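Local structure of [4Fe-4S]-dependent U34-ARNt thiolase (6SCY) at residues C6-K11 / N22-E27; C28-T33 / L218-M223; A83-E88 / I110-V115; G89-R94 / N124-V129. The protein probably thiolates the wobble uridine of transfer RNA in an ATP-dependent reaction that relies on a bound [4Fe-4S] cluster. All blocks are in the same frame, centred on the assembly; numbering follows the deposited sequence.

Interactions 1 and 2 lie around the N-terminal zinc-binding unit and share one zinc ion and helix 26-41. Their centres are about 12 Å apart, and Cys-9 SG lies 3.7 Å from Cys-28 SG at the metal. Interaction 1 builds the zinc-binding unit. Interaction 2 fastens its helix to the PP-loop region. Interactions 3 and 4 reach the [4Fe-4S] cluster through Glu-88 and Arg-94, and their centres are about 17 Å apart. The Glu-88 OE1 to Arg-94 NH1 salt bridge of 2.8 Å joins them, and both residues belong to the cluster pocket. The two zones are well separated: the centres of interactions 1 and 4 are about 46 Å apart, on opposite sides of the chain's centre.

Interaction 1: C6-K11 / N22-E27. With ZN (zinc ion), chain C; SO4 (sulfate ion), chain Y; SO4 (sulfate ion), chain U.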
# COMPACT_ATOMS: atom_id res chain seq x y z
N CYS A 6 -29.45 0.08 20.44
CA CYS A 6 -28.10 -0.38 20.78
C CYS A 6 -27.91 -1.87 20.50
O CYS A 6 -28.78 -2.67 20.84
CB CYS A 6 -27.79 -0.03 22.24
SG CYS A 6 -26.09 -0.37 22.73
N ARG A 7 -26.76 -2.24 19.89
CA ARG A 7 -26.43 -3.63 19.55
C ARG A 7 -26.27 -4.54 20.79
O ARG A 7 -26.58 -5.73 20.71
CB ARG A 7 -25.17 -3.69 18.65
CG ARG A 7 -24.87 -5.07 18.08
CD ARG A 7 -23.48 -5.60 18.41
NE ARG A 7 -23.51 -6.83 19.21
CZ ARG A 7 -22.61 -7.81 19.13
NH1 ARG A 7 -21.60 -7.73 18.26
NH2 ARG A 7 -22.72 -8.88 19.90
N LYS A 8 -25.83 -3.97 21.94
CA LYS A 8 -25.59 -4.72 23.18
C LYS A 8 -26.74 -4.72 24.19
O LYS A 8 -26.83 -5.67 24.97
CB LYS A 8 -24.30 -4.24 23.86
CG LYS A 8 -23.02 -4.70 23.15
CD LYS A 8 -22.61 -6.14 23.52
CE LYS A 8 -21.16 -6.41 23.22
NZ LYS A 8 -20.76 -7.78 23.64
N CYS A 9 -27.61 -3.68 24.21
CA CYS A 9 -28.70 -3.60 25.18
C CYS A 9 -30.07 -3.17 24.60
O CYS A 9 -31.04 -3.10 25.34
CB CYS A 9 -28.30 -2.73 26.37
SG CYS A 9 -28.15 -0.96 25.97
N GLY A 10 -30.12 -2.87 23.30
CA GLY A 10 -31.33 -2.45 22.60
C GLY A 10 -31.91 -1.11 22.99
O GLY A 10 -33.10 -0.85 22.73
N LYS A 11 -31.10 -0.24 23.62
CA LYS A 11 -31.53 1.09 24.10
C LYS A 11 -31.20 2.19 23.09
O LYS A 11 -30.27 1.99 22.30
CB LYS A 11 -30.89 1.38 25.47
CG LYS A 11 -31.88 1.31 26.64
CD LYS A 11 -32.49 -0.08 26.90
CE LYS A 11 -33.67 -0.03 27.84
NZ LYS A 11 -34.63 -1.13 27.56
N ASN A 22 -23.18 -1.00 13.34
CA ASN A 22 -23.74 -1.15 14.66
C ASN A 22 -23.99 0.18 15.34
O ASN A 22 -23.45 1.21 14.96
CB ASN A 22 -22.89 -2.09 15.53
CG ASN A 22 -23.22 -3.55 15.34
OD1 ASN A 22 -24.37 -3.94 15.07
ND2 ASN A 22 -22.22 -4.40 15.49
N ASN A 23 -24.85 0.13 16.35
CA ASN A 23 -25.25 1.29 17.13
C ASN A 23 -24.94 1.06 18.61
O ASN A 23 -25.18 -0.04 19.12
CB ASN A 23 -26.74 1.57 16.91
CG ASN A 23 -27.11 1.88 15.47
OD1 ASN A 23 -26.44 2.63 14.76
ND2 ASN A 23 -28.22 1.31 15.02
N TYR A 24 -24.37 2.07 19.29
CA TYR A 24 -24.00 2.00 20.71
C TYR A 24 -24.38 3.26 21.47
O TYR A 24 -24.10 4.37 21.02
CB TYR A 24 -22.49 1.76 20.89
CG TYR A 24 -21.96 0.49 20.26
CD1 TYR A 24 -22.21 -0.75 20.83
CD2 TYR A 24 -21.16 0.54 19.12
CE1 TYR A 24 -21.70 -1.92 20.27
CE2 TYR A 24 -20.65 -0.63 18.55
CZ TYR A 24 -20.93 -1.86 19.12
OH TYR A 24 -20.43 -3.01 18.56
N CYS A 25 -24.98 3.08 22.66
CA CYS A 25 -25.33 4.18 23.56
C CYS A 25 -24.03 4.60 24.27
O CYS A 25 -22.99 4.00 24.01
CB CYS A 25 -26.40 3.74 24.55
SG CYS A 25 -25.90 2.35 25.61
N LYS A 26 -24.07 5.61 25.17
CA LYS A 26 -22.87 6.08 25.89
C LYS A 26 -22.15 4.93 26.61
O LYS A 26 -20.99 4.66 26.31
CB LYS A 26 -23.23 7.22 26.86
CG LYS A 26 -22.03 7.91 27.51
CD LYS A 26 -22.44 8.92 28.56
CE LYS A 26 -21.25 9.51 29.28
NZ LYS A 26 -21.67 10.51 30.30
N GLU A 27 -22.87 4.22 27.51
CA GLU A 27 -22.38 3.12 28.35
C GLU A 27 -21.82 1.95 27.58
O GLU A 27 -20.80 1.41 28.00
CB GLU A 27 -23.45 2.63 29.32
CG GLU A 27 -23.99 3.72 30.24
CD GLU A 27 -25.41 4.15 29.93
OE1 GLU A 27 -25.68 4.57 28.78
OE2 GLU A 27 -26.26 4.07 30.85
ZN ZN C . -26.29 -0.35 24.94
S SO4 Y . -21.67 -8.91 26.68
O1 SO4 Y . -21.29 -7.50 26.77
O2 SO4 Y . -21.66 -9.51 28.01
O3 SO4 Y . -23.01 -9.01 26.11
O4 SO4 Y . -20.71 -9.60 25.81
S SO4 U . -20.98 12.33 33.00
O1 SO4 U . -21.48 13.26 34.02
O2 SO4 U . -21.77 11.10 33.05
O3 SO4 U . -21.11 12.95 31.68
O4 SO4 U . -19.58 12.03 33.26
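Cys-6 and Cys-25 bring their sulfurs to the same zinc ion from the two segments. Cys-6 SG and Cys-9 SG each bind the metal, and Cys-28 adds its sulfur from helix 26-41. Cys-25 SG belongs to the same site but stands farther off, 2.8 Å from the zinc ion. The Cys-6 sulfur also accepts weak bonds from Cys-25 N and Lys-8 N, which probably temper its negative charge. One residue on, Arg-7 N donates a nearly straight hydrogen bond of 2.8 Å to Asn-23 O. Farther out, the Asn-22 amide lies across the aliphatic part of Arg-7. Its OD1 is 3.3 Å from Arg-7 CG, and its ND2 lies next to Arg-7 CD. The amide and guanidinium planes are 58° apart. With an alanine here, the Arg-7 chain would probably lose this support and swing more freely. The Tyr-24 ring meets Cys-6 SG obliquely and has Lys-8 CG at its edge. The Cys-6 and Cys-9 loop, strands 15-17 and 22-24, and the helix beginning after Cys-25 are consistent with a treble-clef-like zinc finger.

Interaction 2: C28-T33 / L218-M223. With ZN (zinc ion), chain C; SO4 (sulfate ion), chain Y.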
# COMPACT_ATOMS: atom_id res chain seq x y z
N CYS A 28 -22.48 1.53 26.48
CA CYS A 28 -22.04 0.40 25.65
C CYS A 28 -20.87 0.75 24.75
O CYS A 28 -20.11 -0.14 24.38
CB CYS A 28 -23.20 -0.19 24.85
SG CYS A 28 -24.44 -1.05 25.86
N PHE A 29 -20.73 2.04 24.39
CA PHE A 29 -19.63 2.48 23.55
C PHE A 29 -18.33 2.50 24.37
O PHE A 29 -17.32 1.96 23.92
CB PHE A 29 -19.93 3.82 22.87
CG PHE A 29 -18.77 4.42 22.12
CD1 PHE A 29 -18.35 3.87 20.91
CD2 PHE A 29 -18.06 5.49 22.64
CE1 PHE A 29 -17.25 4.40 20.24
CE2 PHE A 29 -16.96 6.02 21.97
CZ PHE A 29 -16.56 5.48 20.77
N ILE A 30 -18.39 3.08 25.59
CA ILE A 30 -17.27 3.17 26.54
C ILE A 30 -16.76 1.75 26.88
O ILE A 30 -15.56 1.52 26.91
CB ILE A 30 -17.70 3.98 27.80
CG1 ILE A 30 -17.69 5.49 27.50
CG2 ILE A 30 -16.83 3.69 29.02
CD1 ILE A 30 -18.69 6.30 28.29
N LYS A 31 -17.69 0.80 27.07
CA LYS A 31 -17.43 -0.60 27.38
C LYS A 31 -16.76 -1.33 26.22
O LYS A 31 -15.90 -2.17 26.48
CB LYS A 31 -18.75 -1.29 27.74
CG LYS A 31 -18.63 -2.44 28.72
CD LYS A 31 -19.98 -3.15 28.93
CE LYS A 31 -20.33 -4.14 27.83
NZ LYS A 31 -21.78 -4.46 27.83
N GLU A 32 -17.15 -1.03 24.95
CA GLU A 32 -16.57 -1.66 23.76
C GLU A 32 -15.26 -1.03 23.36
O GLU A 32 -14.44 -1.70 22.72
CB GLU A 32 -17.55 -1.70 22.58
CG GLU A 32 -18.74 -2.63 22.79
CD GLU A 32 -18.43 -4.09 23.05
OE1 GLU A 32 -18.32 -4.49 24.23
OE2 GLU A 32 -18.33 -4.86 22.06
N THR A 33 -15.02 0.24 23.74
CA THR A 33 -13.76 0.92 23.47
C THR A 33 -12.73 0.38 24.47
O THR A 33 -11.62 0.04 24.07
CB THR A 33 -13.94 2.44 23.49
OG1 THR A 33 -14.94 2.78 22.53
CG2 THR A 33 -12.66 3.19 23.16
N LEU A 218 -12.17 10.93 19.69
CA LEU A 218 -12.76 12.26 19.87
C LEU A 218 -14.10 12.18 20.61
O LEU A 218 -14.33 12.98 21.52
CB LEU A 218 -12.93 12.95 18.51
CG LEU A 218 -13.51 14.35 18.53
CD1 LEU A 218 -12.46 15.37 18.92
CD2 LEU A 218 -14.12 14.70 17.20
N LEU A 219 -14.97 11.21 20.23
CA LEU A 219 -16.28 10.98 20.85
C LEU A 219 -16.09 10.58 22.31
O LEU A 219 -16.82 11.08 23.16
CB LEU A 219 -17.07 9.91 20.07
CG LEU A 219 -18.52 9.67 20.50
CD1 LEU A 219 -19.47 10.75 19.96
CD2 LEU A 219 -19.00 8.33 20.02
N LEU A 220 -15.09 9.72 22.60
CA LEU A 220 -14.76 9.27 23.95
C LEU A 220 -14.26 10.43 24.80
O LEU A 220 -14.55 10.47 25.99
CB LEU A 220 -13.73 8.12 23.91
CG LEU A 220 -13.71 7.16 25.11
CD1 LEU A 220 -14.85 6.16 25.06
CD2 LEU A 220 -12.41 6.37 25.14
N ALA A 221 -13.54 11.39 24.18
CA ALA A 221 -13.01 12.59 24.84
C ALA A 221 -14.16 13.51 25.26
O ALA A 221 -14.12 14.07 26.35
CB ALA A 221 -12.05 13.33 23.91
N GLU A 222 -15.18 13.63 24.39
CA GLU A 222 -16.37 14.46 24.61
C GLU A 222 -17.25 13.90 25.73
O GLU A 222 -17.72 14.67 26.57
CB GLU A 222 -17.19 14.60 23.30
CG GLU A 222 -16.53 15.49 22.25
CD GLU A 222 -17.33 15.74 20.98
OE1 GLU A 222 -18.08 14.84 20.54
OE2 GLU A 222 -17.18 16.85 20.41
N MET A 223 -17.46 12.56 25.75
CA MET A 223 -18.28 11.87 26.75
C MET A 223 -17.67 11.89 28.14
O MET A 223 -18.41 11.92 29.13
CB MET A 223 -18.57 10.43 26.34
CG MET A 223 -19.45 10.32 25.11
SD MET A 223 -19.80 8.61 24.60
CE MET A 223 -18.23 7.90 24.84
ZN ZN C . -26.29 -0.35 24.94
S SO4 Y . -21.67 -8.91 26.68
O1 SO4 Y . -21.29 -7.50 26.77
O2 SO4 Y . -21.66 -9.51 28.01
O3 SO4 Y . -23.01 -9.01 26.11
O4 SO4 Y . -20.71 -9.60 25.81
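Phe-29 of helix 26-41 meets Leu-219, Leu-220 and Met-223 of helix 214-223. This is helix-helix packing that joins the N-terminal zinc-binding unit to the PP-loop region. The axes of 28-33 and 218-223 approach to 11.1 Å and cross at -126°. Phe-29 carries CG opposite its own N (chi1 173°), and this sends the ring toward the other helix. One methyl of Leu-219, CD2, sits over a ring face in a CH-pi contact, 3.9 Å from the Phe-29 centroid. Met-223 comes to the ring's edge instead. Its CE lies near the ring plane, and its SD makes an oblique Met-aromatic contact. The bend at the end of the Met-223 chain also brings CE tip to tip with Ile-30, 3.6 Å from Ile-30 CG1. Leu-220 splits its two methyls: CD1 touches Phe-29 and Ile-30, while CD2 meets Thr-33 CG2 at 3.8 Å. Val-64 and Leu-68 of helix 60-75 also pack on Leu-220. The Phe-29 face opposite Leu-219 carries Thr-33 OG1, over the ring centre. That hydroxyl donates to Phe-29 O, 2.9 Å from Thr-33 OG1, approaching from above the carbonyl plane while Thr-33 N bonds to the same oxygen.

Interaction 3: A83-E88 / I110-V115. With SF4 (iron/sulfur cluster), chain E.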
# COMPACT_ATOMS: atom_id res chain seq x y z
N ALA A 83 3.68 9.92 33.41
CA ALA A 83 3.42 10.69 32.19
C ALA A 83 4.61 11.57 31.87
O ALA A 83 5.12 12.24 32.76
CB ALA A 83 2.17 11.53 32.35
N ILE A 84 5.05 11.56 30.61
CA ILE A 84 6.18 12.38 30.17
C ILE A 84 5.75 13.38 29.11
O ILE A 84 5.25 12.98 28.05
CB ILE A 84 7.42 11.56 29.68
CG1 ILE A 84 7.72 10.33 30.55
CG2 ILE A 84 8.64 12.48 29.55
CD1 ILE A 84 8.15 9.12 29.74
N MET A 85 5.97 14.67 29.40
CA MET A 85 5.68 15.77 28.48
C MET A 85 7.00 16.32 27.96
O MET A 85 7.88 16.65 28.76
CB MET A 85 4.88 16.88 29.18
CG MET A 85 3.48 16.47 29.58
SD MET A 85 3.48 15.72 31.22
CE MET A 85 1.85 16.09 31.72
N VAL A 86 7.17 16.39 26.63
CA VAL A 86 8.42 16.86 26.04
C VAL A 86 8.24 18.23 25.38
O VAL A 86 7.67 18.31 24.29
CB VAL A 86 9.08 15.82 25.08
CG1 VAL A 86 10.50 16.23 24.72
CG2 VAL A 86 9.08 14.42 25.69
N ASN A 87 8.71 19.31 26.02
CA ASN A 87 8.63 20.65 25.42
C ASN A 87 9.76 20.77 24.41
O ASN A 87 10.93 20.86 24.79
CB ASN A 87 8.69 21.77 26.47
CG ASN A 87 8.90 23.16 25.89
OD1 ASN A 87 8.32 23.54 24.86
ND2 ASN A 87 9.72 23.94 26.56
N GLU A 88 9.39 20.77 23.12
CA GLU A 88 10.34 20.87 22.01
C GLU A 88 11.12 22.19 22.01
O GLU A 88 12.16 22.29 21.35
CB GLU A 88 9.65 20.61 20.66
CG GLU A 88 9.17 19.18 20.49
CD GLU A 88 7.67 18.96 20.49
OE1 GLU A 88 6.91 19.87 20.91
OE2 GLU A 88 7.24 17.86 20.06
N ILE A 110 -1.88 11.34 38.30
CA ILE A 110 -0.84 10.66 37.52
C ILE A 110 0.48 11.43 37.68
O ILE A 110 0.50 12.65 37.47
CB ILE A 110 -1.26 10.50 36.02
CG1 ILE A 110 -2.49 9.58 35.88
CG2 ILE A 110 -0.09 9.99 35.16
CD1 ILE A 110 -3.36 9.80 34.63
N GLU A 111 1.57 10.73 38.05
CA GLU A 111 2.88 11.34 38.26
C GLU A 111 3.46 11.81 36.93
O GLU A 111 3.79 10.99 36.08
CB GLU A 111 3.85 10.37 38.98
CG GLU A 111 3.37 9.87 40.34
CD GLU A 111 2.53 8.60 40.32
OE1 GLU A 111 2.93 7.63 39.63
OE2 GLU A 111 1.49 8.58 41.01
N TYR A 112 3.53 13.13 36.74
CA TYR A 112 4.03 13.73 35.50
C TYR A 112 5.49 14.17 35.59
O TYR A 112 5.99 14.47 36.69
CB TYR A 112 3.11 14.88 35.03
CG TYR A 112 3.15 16.14 35.86
CD1 TYR A 112 2.19 16.39 36.84
CD2 TYR A 112 4.10 17.13 35.62
CE1 TYR A 112 2.21 17.56 37.60
CE2 TYR A 112 4.14 18.30 36.38
CZ TYR A 112 3.19 18.51 37.36
OH TYR A 112 3.21 19.68 38.10
N LYS A 113 6.18 14.22 34.44
CA LYS A 113 7.57 14.62 34.32
C LYS A 113 7.76 15.44 33.04
O LYS A 113 7.78 14.87 31.94
CB LYS A 113 8.51 13.40 34.35
CG LYS A 113 9.99 13.79 34.39
CD LYS A 113 10.92 12.58 34.29
CE LYS A 113 12.27 12.83 34.90
NZ LYS A 113 13.28 13.29 33.91
N ILE A 114 7.92 16.76 33.19
CA ILE A 114 8.15 17.67 32.06
C ILE A 114 9.65 17.74 31.77
O ILE A 114 10.42 18.23 32.60
CB ILE A 114 7.50 19.07 32.22
CG1 ILE A 114 6.06 18.98 32.78
CG2 ILE A 114 7.56 19.83 30.88
CD1 ILE A 114 5.65 20.15 33.67
N VAL A 115 10.04 17.23 30.60
CA VAL A 115 11.42 17.17 30.13
C VAL A 115 11.51 18.05 28.88
O VAL A 115 10.59 18.04 28.06
CB VAL A 115 11.84 15.70 29.85
CG1 VAL A 115 13.16 15.61 29.11
CG2 VAL A 115 11.90 14.90 31.15
FE1 SF4 E . 6.82 18.24 13.43
FE2 SF4 E . 7.94 18.40 15.93
FE3 SF4 E . 5.31 17.67 15.66
FE4 SF4 E . 6.07 20.26 15.14
S1 SF4 E . 6.17 19.18 17.17
S2 SF4 E . 4.67 18.96 13.86
S3 SF4 E . 8.16 19.93 14.22
S4 SF4 E . 7.14 16.51 14.91
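Met-85 and Tyr-112 cross obliquely on one face of a parallel strand pair. Strands 80-87 and 111-116 belong to a beta-alpha-beta unit of the Rossmann-like PP-loop fold, with helix 95-108 making the connection, and 111-116 is the outermost strand of the sheet in this chain. Met-85 bends at chi2 (88°). The turn carries its end back along the neighbouring strand, so that Met-85 CE lies 3.7 Å from Tyr-112 CB and meets the ring at a slant. Tyr-112 holds CG between its backbone N and carbonyl carbon (chi1 71°), and its ring leads away from strand 80-87. Ala-83, on the same face as Met-85, has its CB 3.9 Å from CG2 of Ile-110, just before the second strand, and helix 95-108 packs against Ala-83 and Tyr-112. Ile-84, Val-86, Lys-113 and Val-115 point to the other face. Ile-84 CG2 lies 4.4 Å from Val-115 CG2, and helix 141-159 packs on both residues. Lys-113 runs outward to a salt bridge with Glu-159. Between the strands, five backbone hydrogen bonds fix the register. Ala-83 N, Met-85 N and Asn-87 N donate to Glu-111 O, Lys-113 O and Val-115 O, while Lys-113 N and Val-115 N donate to Ala-83 O and Met-85 O. Val-86 is a predicted ATP-binding residue. Past the strand, the Glu-88 carboxylate reaches the cluster. It has salt bridges to Arg-94 and Arg-149, and Glu-88 OE2 lies 3.4 Å from sulfur S1 of the iron-sulfur cluster.

Interaction 4: G89-R94 / N124-V129; sequences GIEGYR and NLDEIV. With SF4 (iron/sulfur cluster), chain E.
Asn-124 lays its amide obliquely across Ile-90, with ND2 3.5 Å from Ile-90 CD1. Its first torsion (chi1 -156°) turns the amide toward that isoleucine. The same amide does a second job: Asn-124 OD1 accepts from Glu-127 N at 3.2 Å, in the carbonyl plane and on a lone pair, which makes an Asx motif. Replacing this residue by a glycine would probably leave Glu-127 N without its acceptor and take away the amide that flanks Ile-90. Leu-125 comes next, at the centre of an inverse gamma turn. Its CA-H points almost straight at Gly-89 O, with Leu-125 CA 3.2 Å from that oxygen, and its CD1 methyl lies near the same oxygen. A side chain at Gly-89 would point at the other loop, close to Asn-124 O. These are loops that follow strands 80-87 and 111-116, at the C-terminal edge of the parallel sheet of the PP-loop fold. The iron-sulfur cluster sits at this edge. Ile-90 touches its ligand Cys-145, and Arg-94, later in the same loop, brings NH2 3.2 Å from cluster sulfur S1. Asp-126 reaches back to the other loop. Its OD1 packs against Ile-90 CG2 and against Glu-91 CB, the latter 3.4 Å from Asp-126 OD1. The Glu-91 and Asp-126 carboxylates are turned 85° apart, and their like charges probably disfavour a closer approach. Glu-127 leads away from the other loop. Its OE1 takes a hydrogen bond from Asn-124 N, 2.9 Å away, and its OE2 bonds to Tyr-299 OH.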
# COMPACT_ATOMS: atom_id res chain seq x y z
N GLY A 89 10.62 23.17 22.77
CA GLY A 89 11.22 24.49 22.91
C GLY A 89 11.12 25.35 21.66
O GLY A 89 11.64 26.46 21.65
N ILE A 90 10.43 24.84 20.61
CA ILE A 90 10.23 25.54 19.34
C ILE A 90 9.15 26.63 19.52
O ILE A 90 8.06 26.53 18.95
CB ILE A 90 9.97 24.56 18.14
CG1 ILE A 90 10.82 23.26 18.23
CG2 ILE A 90 10.20 25.26 16.79
CD1 ILE A 90 10.41 22.11 17.27
N GLU A 91 9.47 27.64 20.36
CA GLU A 91 8.70 28.84 20.74
C GLU A 91 7.17 28.64 20.72
O GLU A 91 6.67 27.62 21.21
CB GLU A 91 9.15 30.03 19.87
CG GLU A 91 9.32 31.34 20.63
CD GLU A 91 9.70 32.52 19.76
OE1 GLU A 91 8.97 32.82 18.79
OE2 GLU A 91 10.74 33.16 20.06
N GLY A 92 6.45 29.62 20.14
CA GLY A 92 5.01 29.62 19.95
C GLY A 92 4.17 29.39 21.19
O GLY A 92 4.35 30.06 22.21
N TYR A 93 3.22 28.42 21.09
CA TYR A 93 2.33 28.08 22.19
C TYR A 93 2.15 26.56 22.35
O TYR A 93 1.08 26.00 22.11
CB TYR A 93 0.99 28.83 22.12
CG TYR A 93 0.81 29.81 23.26
CD1 TYR A 93 1.13 31.15 23.11
CD2 TYR A 93 0.39 29.38 24.52
CE1 TYR A 93 1.00 32.05 24.17
CE2 TYR A 93 0.26 30.26 25.58
CZ TYR A 93 0.57 31.60 25.40
OH TYR A 93 0.43 32.48 26.45
N ARG A 94 3.25 25.91 22.77
CA ARG A 94 3.34 24.48 23.08
C ARG A 94 2.96 24.33 24.54
O ARG A 94 2.39 23.31 24.94
CB ARG A 94 4.77 23.96 22.89
CG ARG A 94 5.32 24.15 21.47
CD ARG A 94 6.47 23.21 21.21
NE ARG A 94 6.76 23.12 19.78
CZ ARG A 94 6.16 22.29 18.94
NH1 ARG A 94 5.21 21.47 19.37
NH2 ARG A 94 6.49 22.28 17.66
N ASN A 124 17.12 23.92 20.27
CA ASN A 124 15.88 23.79 19.49
C ASN A 124 14.84 24.90 19.79
O ASN A 124 13.64 24.68 19.63
CB ASN A 124 15.25 22.39 19.52
CG ASN A 124 14.36 22.10 18.31
OD1 ASN A 124 14.38 22.81 17.29
ND2 ASN A 124 13.55 21.07 18.40
N LEU A 125 15.31 26.11 20.13
CA LEU A 125 14.43 27.27 20.29
C LEU A 125 14.31 27.78 18.84
O LEU A 125 14.88 28.81 18.47
CB LEU A 125 15.05 28.32 21.23
CG LEU A 125 14.09 29.36 21.78
CD1 LEU A 125 13.64 28.99 23.19
CD2 LEU A 125 14.70 30.74 21.75
N ASP A 126 13.61 26.96 18.00
CA ASP A 126 13.45 27.07 16.55
C ASP A 126 14.87 26.87 15.94
O ASP A 126 15.48 27.83 15.46
CB ASP A 126 12.75 28.39 16.10
CG ASP A 126 11.76 29.00 17.09
OD1 ASP A 126 10.73 28.36 17.36
OD2 ASP A 126 12.03 30.12 17.58
N GLU A 127 15.41 25.63 16.07
CA GLU A 127 16.77 25.27 15.63
C GLU A 127 16.97 25.21 14.12
O GLU A 127 18.10 25.43 13.67
CB GLU A 127 17.26 23.96 16.27
CG GLU A 127 18.77 23.92 16.50
CD GLU A 127 19.27 22.74 17.31
OE1 GLU A 127 19.17 22.79 18.56
OE2 GLU A 127 19.78 21.77 16.69
N ILE A 128 15.91 24.88 13.35
CA ILE A 128 16.00 24.81 11.89
C ILE A 128 16.18 26.25 11.33
O ILE A 128 15.20 26.94 11.01
CB ILE A 128 14.85 23.97 11.24
CG1 ILE A 128 14.67 22.58 11.94
CG2 ILE A 128 14.99 23.83 9.71
CD1 ILE A 128 15.86 21.52 11.84
N VAL A 129 17.45 26.70 11.30
CA VAL A 129 17.88 28.04 10.87
C VAL A 129 18.48 28.02 9.45
O VAL A 129 19.05 27.00 9.03
CB VAL A 129 18.82 28.74 11.90
CG1 VAL A 129 18.05 29.18 13.15
CG2 VAL A 129 20.02 27.86 12.28
FE1 SF4 E . 6.82 18.24 13.43
FE2 SF4 E . 7.94 18.40 15.93
FE3 SF4 E . 5.31 17.67 15.66
FE4 SF4 E . 6.07 20.26 15.14
S1 SF4 E . 6.17 19.18 17.17
S2 SF4 E . 4.67 18.96 13.86
S3 SF4 E . 8.16 19.93 14.22
S4 SF4 E . 7.14 16.51 14.91